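Local coordinates for YrdC-like domain-containing protein (Streptococcus mutans, PDB 3L7V) that probably binds double-stranded RNA through a YrdC-like domain and may take part in tRNA modification, at residues S73-L78 / E149-D154; K85-N90 / Y185-N190; P92-C97 / C160-F165; R104-L109 / L131-E136. All coordinates share one frame; numbering follows the deposited sequence.

Contact 1 (S73-L78 / E149-D154); sequences SDKKGL and EELMTD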
loop_
_atom_site.group_PDB
_atom_site.type_symbol
_atom_site.label_atom_id
_atom_site.label_comp_id
_atom_site.label_asym_id
_atom_site.label_seq_id
_atom_site.Cartn_x
_atom_site.Cartn_y
_atom_site.Cartn_z
ATOM N N SER A 73 -1.340 -0.883 13.006
ATOM C CA SER A 73 -2.500 -1.765 12.868
ATOM C C SER A 73 -3.757 -1.378 13.681
ATOM O O SER A 73 -4.710 -2.152 13.739
ATOM C CB SER A 73 -2.107 -3.229 13.125
ATOM O OG SER A 73 -1.892 -3.467 14.501
ATOM N N ASP A 74 -3.778 -0.188 14.285
ATOM C CA ASP A 74 -4.996 0.285 14.946
ATOM C C ASP A 74 -5.169 1.804 14.955
ATOM O O ASP A 74 -4.286 2.546 14.530
ATOM C CB ASP A 74 -5.096 -0.278 16.369
ATOM C CG ASP A 74 -3.904 0.101 17.235
ATOM O OD1 ASP A 74 -3.232 1.115 16.932
ATOM O OD2 ASP A 74 -3.641 -0.624 18.218
ATOM N N LYS A 75 -6.316 2.265 15.441
ATOM C CA LYS A 75 -6.612 3.703 15.490
ATOM C C LYS A 75 -5.593 4.525 16.313
ATOM O O LYS A 75 -5.134 5.585 15.868
ATOM C CB LYS A 75 -8.040 3.924 16.008
ATOM C CG LYS A 75 -8.447 5.380 16.183
ATOM C CD LYS A 75 -8.682 6.056 14.852
ATOM C CE LYS A 75 -9.269 7.458 15.045
ATOM N NZ LYS A 75 -10.697 7.447 15.476
ATOM N N LYS A 76 -5.247 4.039 17.506
ATOM C CA LYS A 76 -4.217 4.679 18.336
ATOM C C LYS A 76 -2.862 4.838 17.619
ATOM O O LYS A 76 -2.174 5.847 17.792
ATOM C CB LYS A 76 -4.019 3.913 19.649
ATOM C CG LYS A 76 -4.569 4.599 20.875
ATOM C CD LYS A 76 -3.590 5.651 21.408
ATOM C CE LYS A 76 -3.630 6.937 20.587
ATOM N NZ LYS A 76 -2.512 7.867 20.908
ATOM N N GLY A 77 -2.476 3.838 16.827
ATOM C CA GLY A 77 -1.246 3.922 16.055
ATOM C C GLY A 77 -1.370 4.886 14.885
ATOM O O GLY A 77 -0.405 5.569 14.537
ATOM N N LEU A 78 -2.564 4.942 14.285
ATOM C CA LEU A 78 -2.835 5.832 13.155
ATOM C C LEU A 78 -2.783 7.299 13.548
ATOM O O LEU A 78 -2.232 8.115 12.813
ATOM C CB LEU A 78 -4.181 5.503 12.492
ATOM C CG LEU A 78 -4.173 4.322 11.524
ATOM C CD1 LEU A 78 -5.561 3.717 11.366
ATOM C CD2 LEU A 78 -3.596 4.750 10.165
ATOM N N GLU A 149 -11.958 3.499 10.449
ATOM C CA GLU A 149 -12.484 3.807 9.114
ATOM C C GLU A 149 -12.301 5.277 8.783
ATOM O O GLU A 149 -12.373 5.683 7.623
ATOM C CB GLU A 149 -13.980 3.472 9.011
ATOM C CG GLU A 149 -14.445 2.349 9.908
ATOM C CD GLU A 149 -14.726 2.816 11.325
ATOM O OE1 GLU A 149 -15.451 3.823 11.479
ATOM O OE2 GLU A 149 -14.229 2.174 12.278
ATOM N N GLU A 150 -12.085 6.080 9.813
ATOM C CA GLU A 150 -11.929 7.511 9.627
ATOM C C GLU A 150 -10.564 7.819 8.995
ATOM O O GLU A 150 -10.432 8.768 8.219
ATOM C CB GLU A 150 -12.117 8.224 10.971
ATOM C CG GLU A 150 -11.768 9.697 10.989
ATOM C CD GLU A 150 -11.631 10.253 12.415
ATOM O OE1 GLU A 150 -11.417 11.481 12.559
ATOM O OE2 GLU A 150 -11.734 9.468 13.389
ATOM N N LEU A 151 -9.561 6.995 9.304
ATOM C CA LEU A 151 -8.183 7.265 8.879
ATOM C C LEU A 151 -7.603 6.336 7.779
ATOM O O LEU A 151 -6.494 6.570 7.298
ATOM C CB LEU A 151 -7.238 7.312 10.093
ATOM C CG LEU A 151 -7.348 8.475 11.093
ATOM C CD1 LEU A 151 -7.370 9.829 10.396
ATOM C CD2 LEU A 151 -8.578 8.321 11.949
HETATM N N MSE A 152 -8.334 5.300 7.374
HETATM C CA MSE A 152 -7.847 4.438 6.294
HETATM C C MSE A 152 -8.867 4.120 5.177
HETATM O O MSE A 152 -8.618 3.272 4.326
HETATM C CB MSE A 152 -7.181 3.169 6.848
HETATM C CG MSE A 152 -7.765 2.627 8.150
HETATM SE SE MSE A 152 -9.479 1.719 7.950
HETATM C CE MSE A 152 -9.094 0.711 6.287
ATOM N N THR A 153 -10.011 4.797 5.203
ATOM C CA THR A 153 -10.900 4.882 4.048
ATOM C C THR A 153 -11.193 6.358 3.821
ATOM O O THR A 153 -11.012 7.176 4.727
ATOM C CB THR A 153 -12.250 4.136 4.250
ATOM O OG1 THR A 153 -13.086 4.868 5.150
ATOM C CG2 THR A 153 -12.042 2.733 4.785
ATOM N N ASP A 154 -11.638 6.708 2.620
ATOM C CA ASP A 154 -12.084 8.070 2.373
ATOM C C ASP A 154 -13.598 8.156 2.584
ATOM O O ASP A 154 -14.236 7.179 2.993
ATOM C CB ASP A 154 -11.680 8.548 0.973
ATOM C CG ASP A 154 -12.423 7.814 -0.143
ATOM O OD1 ASP A 154 -12.397 8.306 -1.282
ATOM O OD2 ASP A 154 -13.036 6.756 0.113
#
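Lys-75 and Leu-78, in the first turn of helix 75-85, pack against Glu-150, Leu-151 and Met-152 of the short, weakly bonded helix 149-152, joining two helical pieces of the YrdC-like domain. The apolar part lies deepest. Leu-78 and Leu-151 pass each other head to tail, Leu-78 CD1 4.2 Å from Leu-151 CB, and the same CD1 comes to 4.0 Å from CG of Met-152, a selenomethionine in the model. Further out, the Lys-75 chain lies across Leu-151, with Lys-75 CE pressed tightly against Leu-151 CD2 at 3.3 Å. Lys-75 leaves the helix with CG anti to its N (chi1 177°) and bends at chi2 and chi4, which brings NZ round to the Glu-150 carboxylate. There it forms a salt bridge to Glu-150 OE2 at 3.1 Å, meeting that oxygen nearly along its C-O bond. A second acceptor, Gly-147 O, also holds the ammonium. One residue before Lys-75, Asp-74 N-caps the helix by accepting from Gly-77 N at its OD1 (2.8 Å). The lysine therefore works in two ways: its methylenes cover the leucine, and its charge is probably balanced by the glutamate at the more exposed margin.

Contact 2 (K85-N90 / Y185-N190); sequences KKRNRN and YASSAN. With SO4 (sulfate ion), chain H; SO4 (sulfate ion), chain B.
Lys-85 reaches across to strand 185-188 with its ammonium, while Arg-87 lays one face of its guanidinium over the hydroxyl of Ser-187. The lysine chain, bent at chi2 and chi3, carries NZ to Ser-188 O, a 2.9 Å bond whose donor is tilted 15° from the carbonyl plane. Lys-85 NZ also donates to O3 of the chain H sulfate at 2.8 Å and, weakly, to Ser-187 OG. Arg-87 approaches differently: CG is anti to the backbone N (chi1 174°) and the chain runs straight on to NE, which brings the flat group over Ser-187 OG. Arg-87 NH1 sits 2.8 Å from Ser-187 OG, but the angle is too poor for a hydrogen bond, as fits an oxygen over the face. What fixes the guanidinium is its own loop, NE donating to Lys-91 O and NH2 to Pro-92 O. Arg-87 NH1 lies 3.3 Å from O2 of the chain H sulfate. The chain B sulfate is held by Ser-188 N, which donates to its O3 at 3.2 Å. A water bridges Lys-85 O and Asn-190 OD1. Lys-85 with Arg-87 and Ser-188 with Asn-190 are consistent with the KxR and SxN motifs known in the Sua5/YrdC family. Two sulfates beside Lys-85, Arg-87 and Ser-188 are consistent with an anion-binding pocket that might receive phosphate groups of a nucleotide or RNA.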
loop_
_atom_site.group_PDB
_atom_site.type_symbol
_atom_site.label_atom_id
_atom_site.label_comp_id
_atom_site.label_asym_id
_atom_site.label_seq_id
_atom_site.Cartn_x
_atom_site.Cartn_y
_atom_site.Cartn_z
ATOM N N LYS A 85 3.890 12.996 10.991
ATOM C CA LYS A 85 4.156 13.518 9.650
ATOM C C LYS A 85 3.511 14.878 9.427
ATOM O O LYS A 85 3.894 15.605 8.503
ATOM C CB LYS A 85 3.641 12.568 8.562
ATOM C CG LYS A 85 4.290 11.212 8.549
ATOM C CD LYS A 85 4.506 10.721 7.135
ATOM C CE LYS A 85 3.272 10.876 6.270
ATOM N NZ LYS A 85 3.562 10.456 4.867
ATOM N N LYS A 86 2.529 15.209 10.267
ATOM C CA LYS A 86 1.696 16.393 10.067
ATOM C C LYS A 86 0.949 16.265 8.739
ATOM O O LYS A 86 0.947 17.182 7.912
ATOM C CB LYS A 86 2.528 17.685 10.113
ATOM N N ARG A 87 0.317 15.106 8.559
ATOM C CA ARG A 87 -0.373 14.755 7.324
ATOM C C ARG A 87 -1.838 15.194 7.364
ATOM O O ARG A 87 -2.471 15.166 8.415
ATOM C CB ARG A 87 -0.268 13.241 7.124
ATOM C CG ARG A 87 -1.052 12.643 5.961
ATOM C CD ARG A 87 -0.882 11.122 5.976
ATOM N NE ARG A 87 -1.623 10.419 4.926
ATOM C CZ ARG A 87 -1.093 10.027 3.773
ATOM N NH1 ARG A 87 0.178 10.289 3.502
ATOM N NH2 ARG A 87 -1.831 9.375 2.889
ATOM N N ASN A 88 -2.372 15.607 6.219
ATOM C CA ASN A 88 -3.784 15.965 6.124
ATOM C C ASN A 88 -4.692 14.772 6.436
ATOM O O ASN A 88 -4.517 13.679 5.884
ATOM C CB ASN A 88 -4.107 16.542 4.745
ATOM N N ARG A 89 -5.654 14.995 7.328
ATOM C CA ARG A 89 -6.544 13.944 7.819
ATOM C C ARG A 89 -7.482 13.371 6.748
ATOM O O ARG A 89 -8.028 12.269 6.908
ATOM C CB ARG A 89 -7.361 14.461 9.007
ATOM N N ASN A 90 -7.676 14.127 5.671
ATOM C CA ASN A 90 -8.502 13.678 4.557
ATOM C C ASN A 90 -7.717 12.818 3.569
ATOM O O ASN A 90 -8.277 12.313 2.598
ATOM C CB ASN A 90 -9.124 14.873 3.832
ATOM C CG ASN A 90 -10.430 15.329 4.463
ATOM O OD1 ASN A 90 -11.328 14.525 4.718
ATOM N ND2 ASN A 90 -10.546 16.632 4.699
ATOM N N TYR A 185 -1.602 -1.186 8.139
ATOM C CA TYR A 185 -1.812 0.048 7.364
ATOM C C TYR A 185 -0.530 0.874 7.297
ATOM O O TYR A 185 0.366 0.699 8.128
ATOM C CB TYR A 185 -2.936 0.903 7.972
ATOM C CG TYR A 185 -4.157 0.113 8.389
ATOM C CD1 TYR A 185 -4.449 -0.096 9.734
ATOM C CD2 TYR A 185 -5.014 -0.436 7.436
ATOM C CE1 TYR A 185 -5.559 -0.829 10.121
ATOM C CE2 TYR A 185 -6.118 -1.166 7.816
ATOM C CZ TYR A 185 -6.390 -1.362 9.157
ATOM O OH TYR A 185 -7.498 -2.094 9.534
ATOM N N ALA A 186 -0.442 1.785 6.325
ATOM C CA ALA A 186 0.819 2.480 6.073
ATOM C C ALA A 186 0.719 3.818 5.357
ATOM O O ALA A 186 -0.294 4.152 4.742
ATOM C CB ALA A 186 1.782 1.577 5.318
ATOM N N SER A 187 1.832 4.543 5.434
ATOM C CA SER A 187 2.046 5.834 4.795
ATOM C C SER A 187 3.570 5.961 4.650
ATOM O O SER A 187 4.322 5.309 5.388
ATOM C CB SER A 187 1.506 6.940 5.700
ATOM O OG SER A 187 1.174 8.100 4.969
ATOM N N SER A 188 4.048 6.778 3.719
ATOM C CA SER A 188 5.496 6.850 3.503
ATOM C C SER A 188 6.203 7.613 4.613
ATOM O O SER A 188 5.637 8.528 5.206
ATOM C CB SER A 188 5.848 7.433 2.126
ATOM O OG SER A 188 5.560 8.818 2.046
ATOM N N ALA A 189 7.448 7.226 4.880
ATOM C CA ALA A 189 8.260 7.811 5.955
ATOM C C ALA A 189 9.009 9.063 5.486
ATOM O O ALA A 189 10.217 9.021 5.236
ATOM C CB ALA A 189 9.248 6.764 6.507
ATOM N N ASN A 190 8.278 10.172 5.408
ATOM C CA ASN A 190 8.692 11.376 4.686
ATOM C C ASN A 190 8.896 11.142 3.200
ATOM O O ASN A 190 7.926 10.908 2.483
ATOM C CB ASN A 190 9.906 12.057 5.318
ATOM C CG ASN A 190 9.510 13.248 6.163
ATOM O OD1 ASN A 190 8.322 13.492 6.380
ATOM N ND2 ASN A 190 10.493 13.998 6.640
HETATM S S SO4 H . 2.264 13.348 2.653
HETATM O O1 SO4 H . 2.862 14.590 2.168
HETATM O O2 SO4 H . 1.256 12.895 1.698
HETATM O O3 SO4 H . 3.306 12.328 2.759
HETATM O O4 SO4 H . 1.642 13.589 3.957
HETATM S S SO4 B . 1.737 7.490 0.315
HETATM O O1 SO4 B . 0.286 7.342 0.451
HETATM O O2 SO4 B . 2.047 8.297 -0.861
HETATM O O3 SO4 B . 2.270 8.165 1.501
HETATM O O4 SO4 B . 2.355 6.176 0.132
HETATM O O HOH W 1 6.479 15.304 7.033
#

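Contact 3 (P92-C97 / C160-F165); sequences PGVVLC and CFVIKF
Val-95 and Phe-161 run shoulder to shoulder on one face of the sheet, with Val-95 CB 3.8 Å from Phe-161 CD1 and Val-95 CG2 over a face of the ring. Cys-97 has SG anti to its carbonyl carbon (chi1 -66°), which sets the sulfur at the edge of the same phenyl, Cys-97 SG 3.8 Å from Phe-161 CD1 in a sulfur-aromatic contact. Leu-96 and Val-162 occupy the other face. There Leu-96 comes crosswise to Phe-165 and sets its CD2 over the middle of the ring, 3.8 Å from the centroid and 4° off the normal, a CH-pi contact. Toward the strand start, Val-94 CG2 meets Val-162 CG2 obliquely at 4.2 Å. Between the strands run the backbone bonds: Val-95 N to Cys-160 O, Val-162 N to Val-95 O at 3.1 Å, and Cys-97 N to Val-162 O. Beyond the last of them a water takes over, donating a hydrogen bond to Cys-97 O and accepting one from Lys-164 N, while Cys-97 O lies at the edge of the Phe-165 ring, in its plane. These are neighbouring parallel strands, 94-96 and 158-163, in the middle of the mixed sheet of this alpha/beta YrdC-like domain.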
loop_
_atom_site.group_PDB
_atom_site.type_symbol
_atom_site.label_atom_id
_atom_site.label_comp_id
_atom_site.label_asym_id
_atom_site.label_seq_id
_atom_site.Cartn_x
_atom_site.Cartn_y
_atom_site.Cartn_z
ATOM N N PRO A 92 -6.024 9.433 3.395
ATOM C CA PRO A 92 -6.010 8.143 4.105
ATOM C C PRO A 92 -4.708 7.339 3.944
ATOM O O PRO A 92 -4.008 7.486 2.929
ATOM C CB PRO A 92 -7.179 7.365 3.461
ATOM C CG PRO A 92 -7.876 8.352 2.519
ATOM C CD PRO A 92 -6.864 9.391 2.183
ATOM N N GLY A 93 -4.393 6.509 4.943
ATOM C CA GLY A 93 -3.372 5.479 4.790
ATOM C C GLY A 93 -3.867 4.374 3.855
ATOM O O GLY A 93 -5.067 4.273 3.579
ATOM N N VAL A 94 -2.946 3.542 3.375
ATOM C CA VAL A 94 -3.261 2.460 2.432
ATOM C C VAL A 94 -3.324 1.094 3.128
ATOM O O VAL A 94 -2.761 0.924 4.219
ATOM C CB VAL A 94 -2.187 2.385 1.333
ATOM C CG1 VAL A 94 -1.914 3.773 0.758
ATOM C CG2 VAL A 94 -0.909 1.783 1.886
ATOM N N VAL A 95 -3.999 0.126 2.501
ATOM C CA VAL A 95 -4.082 -1.248 3.028
ATOM C C VAL A 95 -3.011 -2.189 2.436
ATOM O O VAL A 95 -2.978 -2.420 1.228
ATOM C CB VAL A 95 -5.485 -1.869 2.799
ATOM C CG1 VAL A 95 -5.564 -3.249 3.422
ATOM C CG2 VAL A 95 -6.576 -0.980 3.361
ATOM N N LEU A 96 -2.141 -2.731 3.288
ATOM C CA LEU A 96 -1.057 -3.623 2.836
ATOM C C LEU A 96 -1.487 -5.102 2.818
ATOM O O LEU A 96 -1.680 -5.695 3.880
ATOM C CB LEU A 96 0.185 -3.476 3.735
ATOM C CG LEU A 96 0.921 -2.132 3.838
ATOM C CD1 LEU A 96 1.986 -2.188 4.926
ATOM C CD2 LEU A 96 1.540 -1.720 2.507
ATOM N N CYS A 97 -1.618 -5.686 1.622
ATOM C CA CYS A 97 -2.083 -7.079 1.456
ATOM C C CYS A 97 -0.931 -8.102 1.432
ATOM O O CYS A 97 0.017 -7.971 0.657
ATOM C CB CYS A 97 -2.955 -7.228 0.179
ATOM S SG CYS A 97 -4.564 -6.337 0.210
ATOM N N CYS A 160 -6.926 2.285 -0.949
ATOM C CA CYS A 160 -5.887 1.804 -1.863
ATOM C C CYS A 160 -5.303 0.476 -1.355
ATOM O O CYS A 160 -4.675 0.448 -0.295
ATOM C CB CYS A 160 -4.756 2.837 -2.021
ATOM S SG CYS A 160 -3.426 2.327 -3.194
ATOM N N PHE A 161 -5.505 -0.605 -2.113
ATOM C CA PHE A 161 -4.996 -1.938 -1.748
ATOM C C PHE A 161 -3.698 -2.260 -2.521
ATOM O O PHE A 161 -3.689 -2.238 -3.751
ATOM C CB PHE A 161 -6.059 -3.026 -2.036
ATOM C CG PHE A 161 -7.276 -2.969 -1.134
ATOM C CD1 PHE A 161 -7.347 -3.745 0.017
ATOM C CD2 PHE A 161 -8.349 -2.148 -1.445
ATOM C CE1 PHE A 161 -8.455 -3.696 0.837
ATOM C CE2 PHE A 161 -9.461 -2.088 -0.622
ATOM C CZ PHE A 161 -9.516 -2.865 0.521
ATOM N N VAL A 162 -2.620 -2.584 -1.810
ATOM C CA VAL A 162 -1.287 -2.727 -2.422
ATOM C C VAL A 162 -0.716 -4.128 -2.244
ATOM O O VAL A 162 -0.847 -4.693 -1.166
ATOM C CB VAL A 162 -0.277 -1.755 -1.758
ATOM C CG1 VAL A 162 1.035 -1.770 -2.495
ATOM C CG2 VAL A 162 -0.838 -0.354 -1.711
ATOM N N ILE A 163 -0.063 -4.663 -3.283
ATOM C CA ILE A 163 0.656 -5.952 -3.222
ATOM C C ILE A 163 2.122 -5.814 -3.653
ATOM O O ILE A 163 2.478 -4.855 -4.321
ATOM C CB ILE A 163 0.042 -7.032 -4.186
ATOM C CG1 ILE A 163 -0.081 -6.472 -5.616
ATOM C CG2 ILE A 163 -1.280 -7.573 -3.661
ATOM C CD1 ILE A 163 -0.400 -7.503 -6.689
ATOM N N LYS A 164 2.951 -6.799 -3.288
ATOM C CA LYS A 164 4.360 -6.906 -3.722
ATOM C C LYS A 164 5.180 -5.629 -3.530
ATOM O O LYS A 164 5.962 -5.242 -4.395
ATOM C CB LYS A 164 4.474 -7.396 -5.184
ATOM C CG LYS A 164 3.937 -8.812 -5.436
ATOM C CD LYS A 164 4.674 -9.871 -4.596
ATOM C CE LYS A 164 4.004 -11.249 -4.700
ATOM N NZ LYS A 164 4.788 -12.286 -3.949
ATOM N N PHE A 165 5.017 -5.007 -2.373
ATOM C CA PHE A 165 5.599 -3.706 -2.090
ATOM C C PHE A 165 6.998 -3.757 -1.494
ATOM O O PHE A 165 7.623 -2.722 -1.335
ATOM C CB PHE A 165 4.672 -2.932 -1.138
ATOM C CG PHE A 165 4.180 -3.755 0.039
ATOM C CD1 PHE A 165 4.851 -3.732 1.251
ATOM C CD2 PHE A 165 3.046 -4.552 -0.077
ATOM C CE1 PHE A 165 4.394 -4.487 2.336
ATOM C CE2 PHE A 165 2.587 -5.302 0.996
ATOM C CZ PHE A 165 3.268 -5.270 2.205
HETATM O O HOH W 2 2.180 -8.687 -1.185
#

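Contact 4 (R104-L109 / L131-E136); sequences RALAQL and LPWKAE. With SO4 (sulfate ion), chain C.
Arg-104, near the end of helix 100-106, has its carbonyl oxygen against the Lys-134 chain, with Arg-104 O 3.5 Å from Lys-134 CE; its guanidinium turns elsewhere, to a salt bridge with Asp-114. A water ties Arg-104 O, Ala-107 O and Lys-134 NZ together, so the helix end and the lysine tip share one bridge. Ala-105 O borders the same chain, which is bent at chi2, chi3 and chi4. At Leu-106 the backbone takes over: its O accepts from Lys-134 N at 3.1 Å, with the donor tilted 33° from the carbonyl plane. The Leu-106 side chain runs along beside the indole, with Leu-106 CD2 4.0 Å from CZ3 of Trp-133. Ala-107, where the chain leaves the helix, faces Trp-133 in a single backbone bridge, and its CB touches Leu-131 CD1 at 4.0 Å. Gln-108 grips twice. Its N donates to Pro-132 O at 3.1 Å, and its extended side chain, lying across the proline, brings NE2 to Trp-133 O at 2.9 Å, above the carbonyl plane and not on a lone pair. Leu-109 ends the run, CD1 against Leu-131 CD1 at 3.8 Å. Beside Gln-108, a sulfate takes an almost straight bond from Ala-135 N at the start of helix 135-143. The contact thus ties the exit of helix 100-106 to the turn between strand 127-132 and helix 135-143, with Leu-106, Ala-107 and Trp-133 all resting on Phe-161 of strand 158-163.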
loop_
_atom_site.group_PDB
_atom_site.type_symbol
_atom_site.label_atom_id
_atom_site.label_comp_id
_atom_site.label_asym_id
_atom_site.label_seq_id
_atom_site.Cartn_x
_atom_site.Cartn_y
_atom_site.Cartn_z
ATOM N N ARG A 104 -9.148 -10.713 -1.796
ATOM C CA ARG A 104 -10.471 -11.168 -2.230
ATOM C C ARG A 104 -11.501 -11.207 -1.100
ATOM O O ARG A 104 -12.704 -11.108 -1.344
ATOM C CB ARG A 104 -10.378 -12.543 -2.892
ATOM C CG ARG A 104 -9.580 -12.574 -4.190
ATOM C CD ARG A 104 -9.571 -13.981 -4.773
ATOM N NE ARG A 104 -8.852 -14.071 -6.038
ATOM C CZ ARG A 104 -7.807 -14.863 -6.263
ATOM N NH1 ARG A 104 -7.337 -15.660 -5.311
ATOM N NH2 ARG A 104 -7.244 -14.870 -7.457
ATOM N N ALA A 105 -11.034 -11.344 0.134
ATOM C CA ALA A 105 -11.928 -11.261 1.291
ATOM C C ALA A 105 -12.433 -9.850 1.592
ATOM O O ALA A 105 -13.494 -9.702 2.198
ATOM C CB ALA A 105 -11.257 -11.860 2.548
ATOM N N LEU A 106 -11.682 -8.823 1.172
ATOM C CA LEU A 106 -11.931 -7.432 1.603
ATOM C C LEU A 106 -12.495 -6.467 0.541
ATOM O O LEU A 106 -13.305 -5.592 0.853
ATOM C CB LEU A 106 -10.646 -6.818 2.192
ATOM C CG LEU A 106 -9.984 -7.457 3.419
ATOM C CD1 LEU A 106 -8.871 -6.558 3.985
ATOM C CD2 LEU A 106 -11.012 -7.761 4.488
ATOM N N ALA A 107 -12.053 -6.610 -0.700
ATOM C CA ALA A 107 -12.387 -5.649 -1.752
ATOM C C ALA A 107 -13.340 -6.222 -2.794
ATOM O O ALA A 107 -13.275 -7.404 -3.094
ATOM C CB ALA A 107 -11.094 -5.142 -2.435
ATOM N N GLN A 108 -14.218 -5.377 -3.336
ATOM C CA GLN A 108 -15.085 -5.755 -4.456
ATOM C C GLN A 108 -14.253 -5.848 -5.734
ATOM O O GLN A 108 -13.395 -4.983 -5.989
ATOM C CB GLN A 108 -16.185 -4.706 -4.687
ATOM C CG GLN A 108 -17.216 -4.574 -3.593
ATOM C CD GLN A 108 -18.244 -3.494 -3.885
ATOM O OE1 GLN A 108 -18.586 -3.231 -5.038
ATOM N NE2 GLN A 108 -18.729 -2.852 -2.838
ATOM N N LEU A 109 -14.532 -6.865 -6.549
ATOM C CA LEU A 109 -13.734 -7.168 -7.745
ATOM C C LEU A 109 -14.612 -7.591 -8.935
ATOM O O LEU A 109 -15.731 -8.080 -8.745
ATOM C CB LEU A 109 -12.755 -8.309 -7.430
ATOM C CG LEU A 109 -11.315 -8.088 -6.937
ATOM C CD1 LEU A 109 -11.069 -6.687 -6.471
ATOM C CD2 LEU A 109 -10.942 -9.084 -5.855
ATOM N N LEU A 131 -10.117 0.758 -4.704
ATOM C CA LEU A 131 -11.317 -0.095 -4.765
ATOM C C LEU A 131 -12.356 0.185 -3.638
ATOM O O LEU A 131 -12.021 0.773 -2.617
ATOM C CB LEU A 131 -10.891 -1.574 -4.730
ATOM C CG LEU A 131 -10.091 -2.090 -5.939
ATOM C CD1 LEU A 131 -9.362 -3.405 -5.630
ATOM C CD2 LEU A 131 -10.995 -2.225 -7.185
ATOM N N PRO A 132 -13.618 -0.244 -3.828
ATOM C CA PRO A 132 -14.626 -0.202 -2.749
ATOM C C PRO A 132 -14.529 -1.429 -1.838
ATOM O O PRO A 132 -14.023 -2.459 -2.272
ATOM C CB PRO A 132 -15.968 -0.257 -3.501
ATOM C CG PRO A 132 -15.619 -0.308 -5.001
ATOM C CD PRO A 132 -14.186 -0.778 -5.080
ATOM N N TRP A 133 -15.017 -1.332 -0.606
ATOM C CA TRP A 133 -15.076 -2.500 0.300
ATOM C C TRP A 133 -16.324 -3.345 0.065
ATOM O O TRP A 133 -17.391 -2.818 -0.260
ATOM C CB TRP A 133 -15.056 -2.068 1.780
ATOM C CG TRP A 133 -13.719 -1.596 2.283
ATOM C CD1 TRP A 133 -13.083 -0.424 1.961
ATOM C CD2 TRP A 133 -12.858 -2.276 3.213
ATOM N NE1 TRP A 133 -11.878 -0.342 2.626
ATOM C CE2 TRP A 133 -11.720 -1.460 3.403
ATOM C CE3 TRP A 133 -12.939 -3.494 3.902
ATOM C CZ2 TRP A 133 -10.668 -1.827 4.250
ATOM C CZ3 TRP A 133 -11.892 -3.855 4.743
ATOM C CH2 TRP A 133 -10.774 -3.021 4.910
ATOM N N LYS A 134 -16.194 -4.653 0.241
ATOM C CA LYS A 134 -17.373 -5.524 0.299
ATOM C C LYS A 134 -18.235 -5.165 1.508
ATOM O O LYS A 134 -17.714 -4.976 2.607
ATOM C CB LYS A 134 -16.954 -6.988 0.385
ATOM C CG LYS A 134 -16.432 -7.538 -0.915
ATOM C CD LYS A 134 -15.391 -8.607 -0.658
ATOM C CE LYS A 134 -15.990 -9.988 -0.742
ATOM N NZ LYS A 134 -16.262 -10.299 -2.164
ATOM N N ALA A 135 -19.547 -5.071 1.307
ATOM C CA ALA A 135 -20.460 -4.680 2.388
ATOM C C ALA A 135 -20.164 -5.380 3.710
ATOM O O ALA A 135 -20.078 -4.736 4.754
ATOM C CB ALA A 135 -21.911 -4.919 1.992
ATOM N N GLU A 136 -20.016 -6.700 3.657
ATOM C CA GLU A 136 -19.858 -7.490 4.866
ATOM C C GLU A 136 -18.498 -7.245 5.523
ATOM O O GLU A 136 -18.372 -7.301 6.751
ATOM C CB GLU A 136 -20.045 -8.974 4.553
ATOM C CG GLU A 136 -19.920 -9.879 5.762
ATOM C CD GLU A 136 -21.206 -9.978 6.556
ATOM O OE1 GLU A 136 -21.294 -9.353 7.636
ATOM O OE2 GLU A 136 -22.130 -10.682 6.098
HETATM S S SO4 C . -20.617 -7.080 -1.986
HETATM O O1 SO4 C . -21.416 -7.091 -3.208
HETATM O O2 SO4 C . -20.528 -5.701 -1.503
HETATM O O3 SO4 C . -21.258 -7.913 -0.972
HETATM O O4 SO4 C . -19.289 -7.630 -2.263
HETATM O O HOH W 3 -13.844 -10.261 -3.868
HETATM O O HOH W 4 -16.332 -9.368 -5.148
#

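In the fold
From the N terminus, the chain passes the first segments of contacts 1, 2, 3 and 4 in that order. Contact 4 closes first, when 131-136 returns to 104-109, and its loop is nested inside those of the other three. Contact 1 closes next at 149-154, then contact 3 at 160-165, and contact 2 last at 185-190. Contact 3 is nested within contact 2, whereas contact 1 crosses both. Strand 94-96 lies between 185-188 and 158-163 in the sheet, and 127-132 follows on, so contacts 2, 3 and 4 share it. Contact 1 joins them through Leu-151 with Gly-93 and through Met-152 with Tyr-185 and Trp-133.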